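M157 (Murid herpesvirus 1, PDB 2NYK) probably serves as a viral MHC class I-like surface ligand recognised by Ly49 receptors of natural killer cells. Local coordinates at residues A[182-185]-A[191-194]. The protein carries 1 engineered substitution. Numbering follows the deposited sequence.
Sequences VEFW and LTTC. With NAG (2-acetamido-2-deoxy-beta-D-glucopyranose), chain C.
The carbonyl oxygen Trp185 O takes Thr193 N at 3.1 Å with an almost straight N-H...O angle of 173°. In return Trp185 N reaches Thr193 O at 3.2 Å, more bent at 152°, so the two residues form a hydrogen-bonded antiparallel pair. Beside it a water donates to Leu191 O and accepts from Thr193 OG1. Phe184 and Cys194 make the adjoining non-hydrogen-bonded pair, where Cys194 CA turns its C-H to Glu183 O (3.3 Å) and Phe184 CA does the same to Thr193 O.

The paired side chains illustrate how one hairpin serves two faces of a sheet. On the Trp185 face, the indole turns back over its own backbone (chi1 75°) and lays its six-membered ring against Thr193, whose CB stands 3.8 Å from that ring's centroid in a CH-pi contact. The N-acetyl methyl of the glycan sugar comes to the indole's edge, beside NE1. On the Phe184 face, the phenyl ring meets Thr193 O and the methyl CG2 of Thr192 with its edge, while Cys194 SG approaches the ring obliquely, 4.9 Å from the centroid, and rests 3.5 Å from Val182 CG1.

Thr192 OG1 makes a hydrogen bond to Ser236 O, and Glu183 OE2 a salt bridge with Arg260. The contact lies in the C-terminal, alpha3-like domain, consistent with an immunoglobulin-like beta-sandwich: Phe184 and Cys194, both touching Leu208 of strand 204-208, would face its core, and the Cys194-Cys241 disulfide would link the layers. Strands 181-186 and 192-198 form a beta hairpin, flanked by strand 262-267 next to the former and strand 227-233 next to the latter.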
loop_
_atom_site.group_PDB
_atom_site.type_symbol
_atom_site.label_atom_id
_atom_site.label_comp_id
_atom_site.label_asym_id
_atom_site.label_seq_id
_atom_site.Cartn_x
_atom_site.Cartn_y
_atom_site.Cartn_z
ATOM N N VAL A 182 -2.441 -18.698 8.380
ATOM C CA VAL A 182 -3.888 -18.771 8.650
ATOM C C VAL A 182 -4.216 -19.582 9.914
ATOM O O VAL A 182 -3.859 -20.751 10.026
ATOM C CB VAL A 182 -4.668 -19.320 7.423
ATOM C CG1 VAL A 182 -6.178 -19.346 7.691
ATOM C CG2 VAL A 182 -4.368 -18.474 6.195
ATOM N N GLU A 183 -4.868 -18.924 10.868
ATOM C CA GLU A 183 -5.344 -19.541 12.093
ATOM C C GLU A 183 -6.856 -19.662 11.980
ATOM O O GLU A 183 -7.584 -18.665 12.117
ATOM C CB GLU A 183 -4.959 -18.692 13.304
ATOM C CG GLU A 183 -3.445 -18.529 13.468
ATOM C CD GLU A 183 -3.051 -17.385 14.371
ATOM O OE1 GLU A 183 -3.266 -16.209 14.013
ATOM O OE2 GLU A 183 -2.489 -17.656 15.450
ATOM N N PHE A 184 -7.313 -20.886 11.697
ATOM C CA PHE A 184 -8.724 -21.166 11.469
ATOM C C PHE A 184 -9.168 -22.242 12.458
ATOM O O PHE A 184 -8.830 -23.426 12.303
ATOM C CB PHE A 184 -8.957 -21.586 10.007
ATOM C CG PHE A 184 -10.405 -21.845 9.654
ATOM C CD1 PHE A 184 -11.431 -21.075 10.193
ATOM C CD2 PHE A 184 -10.734 -22.850 8.746
ATOM C CE1 PHE A 184 -12.755 -21.322 9.858
ATOM C CE2 PHE A 184 -12.059 -23.110 8.403
ATOM C CZ PHE A 184 -13.073 -22.338 8.957
ATOM N N TRP A 185 -9.900 -21.807 13.491
ATOM C CA TRP A 185 -10.321 -22.710 14.561
ATOM C C TRP A 185 -11.756 -22.414 15.027
ATOM O O TRP A 185 -12.380 -21.445 14.557
ATOM C CB TRP A 185 -9.327 -22.647 15.723
ATOM C CG TRP A 185 -9.396 -21.419 16.585
ATOM C CD1 TRP A 185 -9.844 -21.355 17.872
ATOM C CD2 TRP A 185 -8.974 -20.085 16.239
ATOM N NE1 TRP A 185 -9.741 -20.073 18.350
ATOM C CE2 TRP A 185 -9.215 -19.270 17.368
ATOM C CE3 TRP A 185 -8.420 -19.502 15.087
ATOM C CZ2 TRP A 185 -8.919 -17.896 17.381
ATOM C CZ3 TRP A 185 -8.130 -18.129 15.101
ATOM C CH2 TRP A 185 -8.373 -17.349 16.240
ATOM N N LEU A 191 -18.798 -20.561 17.397
ATOM C CA LEU A 191 -17.869 -19.431 17.297
ATOM C C LEU A 191 -16.621 -19.814 16.493
ATOM O O LEU A 191 -15.688 -20.425 17.018
ATOM C CB LEU A 191 -17.474 -18.949 18.701
ATOM C CG LEU A 191 -16.968 -17.523 18.963
ATOM C CD1 LEU A 191 -16.439 -17.466 20.395
ATOM C CD2 LEU A 191 -15.878 -17.045 17.978
ATOM N N THR A 192 -16.620 -19.444 15.218
ATOM C CA THR A 192 -15.538 -19.754 14.294
ATOM C C THR A 192 -14.728 -18.492 13.992
ATOM O O THR A 192 -15.303 -17.412 13.792
ATOM C CB THR A 192 -16.119 -20.329 12.998
ATOM O OG1 THR A 192 -16.851 -21.519 13.308
ATOM C CG2 THR A 192 -15.044 -20.667 12.013
ATOM N N THR A 193 -13.393 -18.628 13.969
ATOM C CA THR A 193 -12.527 -17.488 13.667
ATOM C C THR A 193 -11.495 -17.859 12.616
ATOM O O THR A 193 -10.974 -18.983 12.597
ATOM C CB THR A 193 -11.785 -16.985 14.926
ATOM O OG1 THR A 193 -12.709 -16.909 16.023
ATOM C CG2 THR A 193 -11.185 -15.590 14.684
ATOM N N CYS A 194 -11.199 -16.907 11.743
ATOM C CA CYS A 194 -10.117 -17.072 10.786
ATOM C C CYS A 194 -9.257 -15.815 10.763
ATOM O O CYS A 194 -9.731 -14.743 10.385
ATOM C CB CYS A 194 -10.663 -17.388 9.394
ATOM S SG CYS A 194 -9.367 -17.937 8.279
HETATM C C1 NAG C . -12.818 -19.149 23.686
HETATM C C2 NAG C . -12.402 -17.709 23.420
HETATM C C3 NAG C . -11.833 -17.052 24.675
HETATM C C4 NAG C . -12.826 -17.180 25.840
HETATM C C5 NAG C . -13.294 -18.641 25.994
HETATM C C6 NAG C . -14.370 -18.762 27.079
HETATM C C7 NAG C . -11.819 -17.304 21.109
HETATM C C8 NAG C . -10.869 -17.685 20.008
HETATM N N2 NAG C . -11.440 -17.677 22.333
HETATM O O3 NAG C . -11.559 -15.697 24.365
HETATM O O4 NAG C . -12.244 -16.708 27.045
HETATM O O5 NAG C . -13.779 -19.156 24.746
HETATM O O6 NAG C . -15.048 -20.007 26.987
HETATM O O7 NAG C . -12.871 -16.681 20.863
HETATM O O HOH W 1 -12.807 -19.828 16.300
#